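Local structure of Fe-superoxide dismutase homolog (Plasmodium berghei, 2A03) at residues A[16-21]-A[30-35]; A[38-43]-A[77-82]; A[26-31]-A[173-178]; A[161-166]-A[194-199]. The protein probably catalyses the dismutation of superoxide radicals to hydrogen peroxide and molecular oxygen at a metal centre, protecting the cell from oxidative damage. All blocks are in the same frame, centred on the assembly; numbering follows the deposited sequence.

Interaction 1: A[16-21]-A[30-35]. With MN (manganese (II) ion), chain C.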
# COMPACT_ATOMS: atom_id res chain seq x y z
N LEU A 16 8.28 -6.23 -21.99
CA LEU A 16 8.97 -4.97 -21.73
C LEU A 16 9.72 -4.55 -22.99
O LEU A 16 10.21 -5.39 -23.72
CB LEU A 16 10.00 -5.10 -20.60
CG LEU A 16 9.54 -5.28 -19.15
CD1 LEU A 16 10.76 -5.53 -18.25
CD2 LEU A 16 8.76 -4.08 -18.68
N LYS A 17 9.81 -3.25 -23.21
CA LYS A 17 10.48 -2.70 -24.37
C LYS A 17 11.96 -2.47 -24.09
O LYS A 17 12.67 -1.91 -24.93
CB LYS A 17 9.78 -1.40 -24.79
CG LYS A 17 8.28 -1.65 -25.14
CD LYS A 17 7.57 -0.42 -25.72
CE LYS A 17 6.10 -0.75 -26.11
NZ LYS A 17 5.34 -1.39 -24.97
N TYR A 18 12.41 -2.89 -22.91
CA TYR A 18 13.80 -2.73 -22.52
C TYR A 18 14.22 -3.85 -21.56
O TYR A 18 13.38 -4.52 -21.00
CB TYR A 18 14.02 -1.33 -21.94
CG TYR A 18 12.89 -0.83 -21.01
CD1 TYR A 18 12.76 -1.32 -19.72
CD2 TYR A 18 12.00 0.14 -21.43
CE1 TYR A 18 11.75 -0.87 -18.87
CE2 TYR A 18 10.99 0.59 -20.59
CZ TYR A 18 10.87 0.08 -19.30
OH TYR A 18 9.87 0.52 -18.44
N ALA A 19 15.52 -4.04 -21.39
CA ALA A 19 16.06 -5.03 -20.46
C ALA A 19 15.70 -4.70 -19.00
O ALA A 19 15.39 -3.56 -18.65
CB ALA A 19 17.59 -5.13 -20.63
N LEU A 20 15.72 -5.73 -18.15
CA LEU A 20 15.39 -5.56 -16.75
C LEU A 20 16.38 -4.65 -16.01
O LEU A 20 16.04 -4.06 -14.97
CB LEU A 20 15.31 -6.92 -16.08
CG LEU A 20 14.13 -7.85 -16.43
CD1 LEU A 20 14.43 -9.25 -15.91
CD2 LEU A 20 12.80 -7.34 -15.86
N ASN A 21 17.60 -4.51 -16.53
CA ASN A 21 18.59 -3.58 -15.92
C ASN A 21 18.74 -2.25 -16.66
O ASN A 21 19.70 -1.49 -16.42
CB ASN A 21 19.95 -4.24 -15.75
CG ASN A 21 20.66 -4.46 -17.08
OD1 ASN A 21 20.02 -4.62 -18.12
ND2 ASN A 21 21.98 -4.47 -17.06
N GLU A 30 16.79 -5.78 -9.87
CA GLU A 30 16.00 -6.58 -8.96
C GLU A 30 14.56 -6.06 -8.83
O GLU A 30 13.61 -6.86 -8.81
CB GLU A 30 16.67 -6.65 -7.60
CG GLU A 30 15.88 -7.45 -6.56
CD GLU A 30 16.57 -7.51 -5.22
OE1 GLU A 30 17.65 -6.87 -5.07
OE2 GLU A 30 16.03 -8.20 -4.31
N THR A 31 14.38 -4.75 -8.76
CA THR A 31 13.04 -4.18 -8.68
C THR A 31 12.23 -4.55 -9.92
O THR A 31 11.11 -5.04 -9.81
CB THR A 31 13.05 -2.66 -8.47
OG1 THR A 31 13.44 -2.37 -7.12
CG2 THR A 31 11.68 -2.03 -8.70
N LEU A 32 12.77 -4.33 -11.10
CA LEU A 32 12.04 -4.70 -12.32
C LEU A 32 11.67 -6.17 -12.36
O LEU A 32 10.59 -6.51 -12.83
CB LEU A 32 12.83 -4.36 -13.58
CG LEU A 32 12.30 -3.10 -14.23
CD1 LEU A 32 12.46 -1.97 -13.28
CD2 LEU A 32 13.01 -2.80 -15.56
N SER A 33 12.56 -7.04 -11.90
CA SER A 33 12.29 -8.46 -11.95
C SER A 33 11.16 -8.83 -11.01
O SER A 33 10.29 -9.59 -11.39
CB SER A 33 13.56 -9.30 -11.66
OG SER A 33 13.86 -9.32 -10.29
N PHE A 34 11.14 -8.31 -9.79
CA PHE A 34 10.01 -8.59 -8.89
C PHE A 34 8.73 -7.87 -9.37
O PHE A 34 7.66 -8.47 -9.44
CB PHE A 34 10.33 -8.22 -7.43
CG PHE A 34 11.15 -9.24 -6.71
CD1 PHE A 34 10.55 -10.38 -6.17
CD2 PHE A 34 12.53 -9.10 -6.58
CE1 PHE A 34 11.32 -11.38 -5.51
CE2 PHE A 34 13.30 -10.08 -5.92
CZ PHE A 34 12.70 -11.21 -5.39
N HIS A 35 8.87 -6.60 -9.71
CA HIS A 35 7.73 -5.77 -10.08
C HIS A 35 7.06 -6.29 -11.36
O HIS A 35 5.83 -6.33 -11.44
CB HIS A 35 8.19 -4.32 -10.26
CG HIS A 35 7.11 -3.31 -10.08
ND1 HIS A 35 7.38 -1.96 -9.96
CD2 HIS A 35 5.76 -3.44 -9.98
CE1 HIS A 35 6.24 -1.30 -9.80
NE2 HIS A 35 5.24 -2.18 -9.80
MN MN C . 3.28 -1.75 -9.04
O HOH W 1 1.20 -1.11 -8.26

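Interaction 2: A[38-43]-A[77-82]. With MN (manganese (II) ion), chain C.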
# COMPACT_ATOMS: atom_id res chain seq x y z
N LYS A 38 6.87 -10.84 -10.98
CA LYS A 38 6.03 -11.31 -9.88
C LYS A 38 4.75 -10.53 -9.74
O LYS A 38 3.69 -11.11 -9.84
CB LYS A 38 6.77 -11.32 -8.55
CG LYS A 38 7.99 -12.19 -8.56
CD LYS A 38 7.61 -13.63 -8.56
CE LYS A 38 8.83 -14.55 -8.47
NZ LYS A 38 8.37 -16.00 -8.37
N HIS A 39 4.83 -9.21 -9.53
CA HIS A 39 3.61 -8.43 -9.34
C HIS A 39 2.76 -8.31 -10.63
O HIS A 39 1.59 -8.72 -10.63
CB HIS A 39 3.91 -7.04 -8.75
CG HIS A 39 4.46 -7.08 -7.36
ND1 HIS A 39 3.67 -7.23 -6.24
CD2 HIS A 39 5.73 -6.95 -6.89
CE1 HIS A 39 4.42 -7.21 -5.16
NE2 HIS A 39 5.67 -7.04 -5.52
N HIS A 40 3.34 -7.79 -11.71
CA HIS A 40 2.57 -7.55 -12.93
C HIS A 40 2.09 -8.89 -13.53
O HIS A 40 0.91 -9.04 -13.86
CB HIS A 40 3.41 -6.76 -13.95
CG HIS A 40 2.61 -6.14 -15.06
ND1 HIS A 40 3.19 -5.36 -16.04
CD2 HIS A 40 1.28 -6.20 -15.36
CE1 HIS A 40 2.26 -4.96 -16.90
NE2 HIS A 40 1.10 -5.46 -16.51
N ALA A 41 3.00 -9.86 -13.65
CA ALA A 41 2.63 -11.20 -14.07
C ALA A 41 1.53 -11.77 -13.19
O ALA A 41 0.61 -12.42 -13.68
CB ALA A 41 3.85 -12.12 -14.02
N GLY A 42 1.65 -11.55 -11.89
CA GLY A 42 0.67 -12.07 -10.95
C GLY A 42 -0.71 -11.50 -11.18
O GLY A 42 -1.70 -12.19 -10.97
N TYR A 43 -0.81 -10.23 -11.58
CA TYR A 43 -2.11 -9.64 -11.84
C TYR A 43 -2.72 -10.30 -13.06
O TYR A 43 -3.92 -10.58 -13.10
CB TYR A 43 -2.03 -8.12 -12.02
CG TYR A 43 -1.69 -7.32 -10.76
CD1 TYR A 43 -2.46 -7.43 -9.60
CD2 TYR A 43 -0.60 -6.47 -10.74
CE1 TYR A 43 -2.14 -6.70 -8.47
CE2 TYR A 43 -0.27 -5.73 -9.62
CZ TYR A 43 -1.04 -5.85 -8.48
OH TYR A 43 -0.71 -5.08 -7.38
N ALA A 77 -7.25 -3.72 -13.85
CA ALA A 77 -6.77 -2.35 -13.80
C ALA A 77 -5.28 -2.31 -13.51
O ALA A 77 -4.57 -1.53 -14.12
CB ALA A 77 -7.51 -1.59 -12.76
N GLN A 78 -4.81 -3.16 -12.60
CA GLN A 78 -3.38 -3.19 -12.27
C GLN A 78 -2.56 -3.68 -13.46
O GLN A 78 -1.43 -3.23 -13.64
CB GLN A 78 -3.10 -4.04 -11.01
CG GLN A 78 -3.50 -3.33 -9.69
CD GLN A 78 -2.62 -2.12 -9.36
OE1 GLN A 78 -2.83 -1.02 -9.88
NE2 GLN A 78 -1.63 -2.32 -8.49
N ILE A 79 -3.12 -4.58 -14.26
CA ILE A 79 -2.43 -5.01 -15.47
C ILE A 79 -2.23 -3.78 -16.38
O ILE A 79 -1.12 -3.53 -16.87
CB ILE A 79 -3.22 -6.09 -16.25
CG1 ILE A 79 -3.41 -7.36 -15.41
CG2 ILE A 79 -2.51 -6.43 -17.55
CD1 ILE A 79 -4.35 -8.39 -16.03
N TRP A 80 -3.30 -3.04 -16.60
CA TRP A 80 -3.28 -1.87 -17.48
C TRP A 80 -2.36 -0.79 -16.91
O TRP A 80 -1.56 -0.21 -17.64
CB TRP A 80 -4.70 -1.30 -17.67
CG TRP A 80 -4.75 -0.29 -18.76
CD1 TRP A 80 -5.02 -0.51 -20.08
CD2 TRP A 80 -4.46 1.12 -18.65
NE1 TRP A 80 -4.93 0.65 -20.78
CE2 TRP A 80 -4.58 1.67 -19.93
CE3 TRP A 80 -4.11 1.96 -17.59
CZ2 TRP A 80 -4.37 3.02 -20.19
CZ3 TRP A 80 -3.90 3.29 -17.83
CH2 TRP A 80 -4.02 3.81 -19.13
N ASN A 81 -2.52 -0.51 -15.62
CA ASN A 81 -1.71 0.50 -14.95
C ASN A 81 -0.20 0.20 -15.07
O ASN A 81 0.59 1.09 -15.38
CB ASN A 81 -2.09 0.62 -13.47
CG ASN A 81 -3.52 1.09 -13.24
OD1 ASN A 81 -4.16 1.69 -14.13
ND2 ASN A 81 -4.05 0.82 -12.04
N HIS A 82 0.20 -1.05 -14.82
CA HIS A 82 1.62 -1.41 -14.88
C HIS A 82 2.18 -1.34 -16.28
O HIS A 82 3.27 -0.83 -16.47
CB HIS A 82 1.87 -2.77 -14.27
CG HIS A 82 1.84 -2.75 -12.79
ND1 HIS A 82 0.66 -2.84 -12.08
CD2 HIS A 82 2.83 -2.57 -11.88
CE1 HIS A 82 0.93 -2.74 -10.79
NE2 HIS A 82 2.24 -2.56 -10.64
MN MN C . 3.28 -1.75 -9.04
O HOH W 1 1.20 -1.11 -8.26

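Interaction 3: A[26-31]-A[173-178]. With ZN (zinc ion), chain D.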
# COMPACT_ATOMS: atom_id res chain seq x y z
N HIS A 26 18.46 4.12 -11.20
CA HIS A 26 17.24 4.79 -10.81
C HIS A 26 16.18 3.81 -10.30
O HIS A 26 15.63 4.00 -9.21
CB HIS A 26 16.70 5.56 -12.00
CG HIS A 26 17.74 6.39 -12.67
ND1 HIS A 26 18.49 7.33 -11.99
CD2 HIS A 26 18.19 6.40 -13.95
CE1 HIS A 26 19.33 7.90 -12.84
NE2 HIS A 26 19.16 7.35 -14.03
N ILE A 27 15.88 2.79 -11.11
CA ILE A 27 15.14 1.63 -10.63
C ILE A 27 16.04 0.41 -10.91
O ILE A 27 16.53 0.20 -12.04
CB ILE A 27 13.73 1.51 -11.25
CG1 ILE A 27 12.88 2.74 -10.89
CG2 ILE A 27 13.00 0.26 -10.75
CD1 ILE A 27 11.62 2.90 -11.73
N SER A 28 16.29 -0.37 -9.87
CA SER A 28 17.19 -1.51 -10.00
C SER A 28 16.63 -2.67 -10.84
O SER A 28 15.41 -2.82 -11.04
CB SER A 28 17.62 -2.03 -8.62
OG SER A 28 16.62 -2.84 -8.05
N GLU A 29 17.56 -3.47 -11.33
CA GLU A 29 17.28 -4.73 -12.00
C GLU A 29 16.42 -5.65 -11.14
O GLU A 29 15.43 -6.21 -11.63
CB GLU A 29 18.57 -5.43 -12.37
CG GLU A 29 18.38 -6.60 -13.28
CD GLU A 29 19.64 -7.42 -13.43
OE1 GLU A 29 20.06 -8.09 -12.45
OE2 GLU A 29 20.22 -7.39 -14.53
N GLU A 30 16.79 -5.78 -9.87
CA GLU A 30 16.00 -6.58 -8.96
C GLU A 30 14.56 -6.06 -8.83
O GLU A 30 13.61 -6.86 -8.81
CB GLU A 30 16.67 -6.65 -7.60
CG GLU A 30 15.88 -7.45 -6.56
CD GLU A 30 16.57 -7.51 -5.22
OE1 GLU A 30 17.65 -6.87 -5.07
OE2 GLU A 30 16.03 -8.20 -4.31
N THR A 31 14.38 -4.75 -8.76
CA THR A 31 13.04 -4.18 -8.68
C THR A 31 12.23 -4.55 -9.92
O THR A 31 11.11 -5.04 -9.81
CB THR A 31 13.05 -2.66 -8.47
OG1 THR A 31 13.44 -2.37 -7.12
CG2 THR A 31 11.68 -2.03 -8.70
N TYR A 173 10.58 -0.20 -2.65
CA TYR A 173 11.10 -0.64 -1.37
C TYR A 173 12.43 -1.36 -1.49
O TYR A 173 13.27 -1.25 -0.60
CB TYR A 173 10.09 -1.51 -0.59
CG TYR A 173 10.17 -1.17 0.87
CD1 TYR A 173 9.49 -0.06 1.38
CD2 TYR A 173 11.00 -1.89 1.73
CE1 TYR A 173 9.59 0.28 2.71
CE2 TYR A 173 11.11 -1.55 3.06
CZ TYR A 173 10.41 -0.47 3.55
OH TYR A 173 10.52 -0.13 4.86
N ILE A 174 12.62 -2.12 -2.56
CA ILE A 174 13.88 -2.84 -2.73
C ILE A 174 15.07 -1.88 -2.76
O ILE A 174 16.12 -2.16 -2.15
CB ILE A 174 13.89 -3.71 -4.01
CG1 ILE A 174 12.92 -4.88 -3.86
CG2 ILE A 174 15.29 -4.23 -4.28
CD1 ILE A 174 12.60 -5.56 -5.13
N ASP A 175 14.91 -0.76 -3.45
CA ASP A 175 16.03 0.15 -3.68
C ASP A 175 16.11 1.30 -2.70
O ASP A 175 17.21 1.79 -2.44
CB ASP A 175 15.98 0.71 -5.10
CG ASP A 175 15.84 -0.38 -6.13
OD1 ASP A 175 16.47 -1.44 -5.89
OD2 ASP A 175 15.10 -0.18 -7.14
N TYR A 176 14.97 1.74 -2.17
CA TYR A 176 14.94 2.97 -1.36
C TYR A 176 14.26 2.82 0.00
O TYR A 176 14.31 3.74 0.79
CB TYR A 176 14.24 4.08 -2.15
CG TYR A 176 14.90 4.37 -3.46
CD1 TYR A 176 16.11 5.06 -3.50
CD2 TYR A 176 14.33 3.94 -4.66
CE1 TYR A 176 16.74 5.34 -4.70
CE2 TYR A 176 14.96 4.21 -5.87
CZ TYR A 176 16.16 4.91 -5.88
OH TYR A 176 16.80 5.18 -7.07
N ARG A 177 13.66 1.65 0.26
CA ARG A 177 12.84 1.42 1.46
C ARG A 177 11.78 2.49 1.61
O ARG A 177 11.02 2.73 0.71
CB ARG A 177 13.66 1.41 2.75
CG ARG A 177 14.96 0.72 2.68
CD ARG A 177 14.81 -0.63 2.26
NE ARG A 177 15.77 -1.48 2.93
CZ ARG A 177 15.99 -2.73 2.56
NH1 ARG A 177 15.32 -3.22 1.50
NH2 ARG A 177 16.88 -3.48 3.22
N ASN A 178 11.77 3.13 2.78
CA ASN A 178 10.80 4.17 3.08
C ASN A 178 11.05 5.52 2.38
O ASN A 178 10.20 6.41 2.43
CB ASN A 178 10.73 4.40 4.59
CG ASN A 178 11.94 5.14 5.12
OD1 ASN A 178 13.08 4.69 4.99
ND2 ASN A 178 11.70 6.27 5.74
ZN ZN D . 19.93 7.85 -16.18
O HOH W 2 11.35 -2.03 -5.01
O HOH W 3 18.56 9.51 -17.44
O HOH W 4 20.82 9.51 -14.90

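Interaction 4: A[161-166]-A[194-199]. With MN (manganese (II) ion), chain C.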
# COMPACT_ATOMS: atom_id res chain seq x y z
N PRO A 161 -5.03 9.47 -19.66
CA PRO A 161 -3.68 9.31 -19.15
C PRO A 161 -2.58 9.59 -20.18
O PRO A 161 -2.67 9.18 -21.37
CB PRO A 161 -3.65 7.83 -18.69
CG PRO A 161 -5.09 7.43 -18.53
CD PRO A 161 -5.80 8.22 -19.60
N ILE A 162 -1.55 10.29 -19.70
CA ILE A 162 -0.41 10.70 -20.51
C ILE A 162 0.86 10.03 -19.99
O ILE A 162 1.66 9.50 -20.77
CB ILE A 162 -0.26 12.24 -20.50
CG1 ILE A 162 -1.53 12.90 -21.06
CG2 ILE A 162 0.95 12.69 -21.29
CD1 ILE A 162 -1.90 12.50 -22.49
N LEU A 163 1.03 10.07 -18.66
CA LEU A 163 2.10 9.39 -17.94
C LEU A 163 1.60 8.97 -16.57
O LEU A 163 0.68 9.58 -16.02
CB LEU A 163 3.29 10.31 -17.73
CG LEU A 163 4.08 10.76 -18.95
CD1 LEU A 163 4.95 11.96 -18.55
CD2 LEU A 163 4.94 9.60 -19.54
N THR A 164 2.22 7.93 -16.00
CA THR A 164 1.93 7.55 -14.61
C THR A 164 3.22 7.14 -13.91
O THR A 164 4.19 6.75 -14.53
CB THR A 164 0.89 6.37 -14.50
OG1 THR A 164 0.32 6.32 -13.19
CG2 THR A 164 1.54 5.01 -14.79
N CYS A 165 3.20 7.23 -12.59
CA CYS A 165 4.25 6.72 -11.76
C CYS A 165 3.59 5.93 -10.62
O CYS A 165 2.68 6.42 -9.95
CB CYS A 165 5.07 7.88 -11.22
SG CYS A 165 6.34 7.44 -10.05
N ASP A 166 4.04 4.69 -10.45
CA ASP A 166 3.57 3.80 -9.39
C ASP A 166 4.17 4.24 -8.04
O ASP A 166 5.38 4.36 -7.90
CB ASP A 166 4.05 2.38 -9.74
CG ASP A 166 3.37 1.28 -8.92
OD1 ASP A 166 2.57 1.58 -8.00
OD2 ASP A 166 3.63 0.09 -9.22
N ASN A 194 8.66 10.63 -25.20
CA ASN A 194 8.12 10.15 -26.48
C ASN A 194 6.75 9.50 -26.31
O ASN A 194 5.84 9.76 -27.10
CB ASN A 194 9.11 9.22 -27.18
CG ASN A 194 10.29 9.99 -27.77
OD1 ASN A 194 10.17 11.17 -28.12
ND2 ASN A 194 11.44 9.33 -27.87
N PHE A 195 6.60 8.70 -25.24
CA PHE A 195 5.32 8.10 -24.90
C PHE A 195 4.31 9.20 -24.58
O PHE A 195 3.18 9.17 -25.04
CB PHE A 195 5.49 7.15 -23.71
CG PHE A 195 4.27 6.31 -23.40
CD1 PHE A 195 3.66 5.55 -24.40
CD2 PHE A 195 3.75 6.28 -22.12
CE1 PHE A 195 2.55 4.76 -24.11
CE2 PHE A 195 2.64 5.49 -21.81
CZ PHE A 195 2.04 4.72 -22.81
N ALA A 196 4.74 10.18 -23.79
CA ALA A 196 3.88 11.33 -23.47
C ALA A 196 3.41 12.07 -24.75
O ALA A 196 2.27 12.51 -24.84
CB ALA A 196 4.60 12.28 -22.51
N ASN A 197 4.29 12.19 -25.73
CA ASN A 197 3.91 12.85 -26.97
C ASN A 197 2.91 12.03 -27.78
O ASN A 197 1.95 12.58 -28.33
CB ASN A 197 5.15 13.19 -27.81
CG ASN A 197 5.84 14.45 -27.34
OD1 ASN A 197 5.18 15.44 -27.04
ND2 ASN A 197 7.17 14.42 -27.26
N GLU A 198 3.10 10.71 -27.81
CA GLU A 198 2.20 9.83 -28.55
C GLU A 198 0.82 9.86 -27.90
O GLU A 198 -0.21 9.92 -28.58
CB GLU A 198 2.75 8.40 -28.59
N ASN A 199 0.80 9.82 -26.57
CA ASN A 199 -0.46 9.84 -25.83
C ASN A 199 -1.22 11.13 -25.99
O ASN A 199 -2.43 11.13 -26.11
CB ASN A 199 -0.22 9.57 -24.35
CG ASN A 199 0.26 8.16 -24.09
OD1 ASN A 199 0.06 7.27 -24.92
ND2 ASN A 199 0.92 7.96 -22.95
MN MN C . 3.28 -1.75 -9.04
O HOH W 1 1.20 -1.11 -8.26

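Interaction 1: A[16-21]-A[30-35]
L32 is the hub of this contact. Its CD2 methyl sits against the backbone of L20, 3.3 Å from that residue's carbonyl O, while Y18 and L16 approach the same methyl from further back along the loop. The Y18 ring meets it with an edge, CE1 lying 4.0 Å from L32 CD2 near the ring plane, and the two side chains cross at about a right angle. L20 runs past L32 in the opposite direction, so that its own CD2 comes within 3.8 Å of L32 CB and reaches on to the start of S33. L16 closes the group more loosely, with 4.4 Å between its CD1 and L32 CD2. The joint between loop and helix is thus made by apolar packing.

The Y18 ring is fixed at its far end by a hydrogen bond from OH to the carbonyl of W86, on helix 70-87; the side chains of L16 and L32 also touch W86. On the helix, S33 OG turns back to E30 O, 2.9 Å away, which also accepts from F34 N. One turn on from L32, chi1 of -156° puts the H35 ring opposite its backbone N, and NE2 binds manganese at 2.1 Å. The N-terminal loop therefore packs on the first metal-ligand helix of an iron/manganese superoxide dismutase.

Interaction 2: A[38-43]-A[77-82]
Two rings of helix 38-43 each carry a CB methylene from helix 77-82 over one face. H82 CB stands over the centre of the H40 imidazole, 3.3 Å from its centroid, and Q78 CB lies over the Y43 ring in the same way at 3.4 Å. The H82 ring sits to one side of both, inclined to each, its CE1 3.4 Å from Y43 CE2; H40, Y43 and H82 make an aromatic cluster. H40 NE2 adds a weak bond to I79 O, while its ND1 pairs with W86 NE1.

The two helices belong to the alpha-hairpin of the iron/manganese superoxide dismutases, and their segments run largely antiparallel at 135°, with axes 8.9 Å apart. I79 fills in beside the rings, placing CG1 3.7 Å from Y43 CB.

Bending at chi2 (-69°) brings the Q78 amide round to the phenol, where NE2 donates to Y43 OH almost straight, in the amide plane. The same NE2 donates to water 1, a manganese ligand, and N81 ND2 holds OE1 from the other end of the amide. H82 NE2 binds the metal at 2.1 Å; its ND1 gives a hydrogen to Q78 O, 2.6 Å away and in the imidazole plane, which fixes the rotation of this ligand.

Interaction 3: A[26-31]-A[173-178]
The backbones draw closest at T31 and I174, whose CA atoms are 6.2 Å apart, with S28 and D175 next to them, where the start of helix 29-51 faces the short helix 173-176. The D175 carboxylate bridges the gap. S28 OG donates to OD1 on its syn side, 2.6 Å away and close to the carboxylate plane. OD2 takes two bonds, from S28 N at 3.0 Å and from T31 OG1 at 2.7 Å, which come from opposite faces of that plane. Three donors on two oxygens leave the carboxylate little freedom to rotate, and they would be expected to stabilise its charged form.

S28 is the N-cap of helix 29-51. With chi1 at 80°, OG lies between the backbone N and the carbonyl carbon, which lets it accept from T31 N while donating to D175. The acid is therefore bound directly to the capping residue, and its charge sits near the N-terminal end of the helix, where the dipole should suit it. The contact joins the alpha-hairpin part of the chain to the C-terminal domain.

I174 packs its CB against T31 OG1 and its CG2 against the E30 carboxylate, 3.6 Å from OE1, the two side chains crossing at a slant; E30 OE2 is engaged by R177 of the second subunit. Water 2 donates to T31 OG1 and accepts from I174 N, a water-mediated link beside the direct bonds. At the other end Y176 OH donates to H26 O, 2.7 Å away at the ring edge. The CB of H26 points away from this joint; its NE2 binds a zinc ion at 2.3 Å, and waters 3 and 4 are also zinc ligands.

Interaction 4: A[161-166]-A[194-199]
I162, L163 and A196 make the tightly packed part of this contact. The A196 methyl lies against both I162 and L163, with CB 3.9 Å from I162 CG2 and equally far from L163 CG; both L163 methyls lie only slightly further off. I162 reaches along the helix as well, passing N199 in the opposite direction so that its CD1 lies 3.9 Å from N199 CB. N199 supplies the one polar tie. Its ND2 donates to I162 O at 2.8 Å; that oxygen lies in the N199 amide plane, while ND2 is tilted 33° from the plane of the accepting carbonyl. The same ND2 lies over one face of the F195 ring, toward the rim. N199 CG points anti to the carbonyl carbon (chi1 -67°), which swings the amide across to the strand.

F195 is the looser side. Its ring presents an edge to L163, with CD2 4.4 Å from L163 CD2, and is partly exposed. Further round the helix the CB of N197 points away from the strand, and its amide bonds to H98 O and I101 N; N194 is exposed and bonds H98.

The chain turns a corner at I162, and I162 with L163 opposite L134 forms a classic beta bulge. Beyond it the strand runs on to D166, whose OD2 binds manganese at 1.9 Å. Helix 193-204 thus packs at the bulged end of a strand that delivers a metal ligand, in the C-terminal domain of an iron/manganese superoxide dismutase.

From the N terminus, interaction 1 closes a short loop, as the start of helix 29-51 comes back against the 16-21 segment. Interaction 3 starts at the loop leading into that helix and its first turn, sharing E30 and T31, but its partner lies some 140 residues further on, so it joins the hairpin to helix 173-176. Interaction 2 is nested inside that long loop and pairs helix 29-51 with helix 70-87. Interaction 4 opens at strand 160-166 before interaction 3 closes and ends on helix 193-204, so the two cross. Interactions 1, 2 and 4 meet at manganese, bringing H35, H82 and D166 together with H170, while 1, 2 and 3 reach the second subunit.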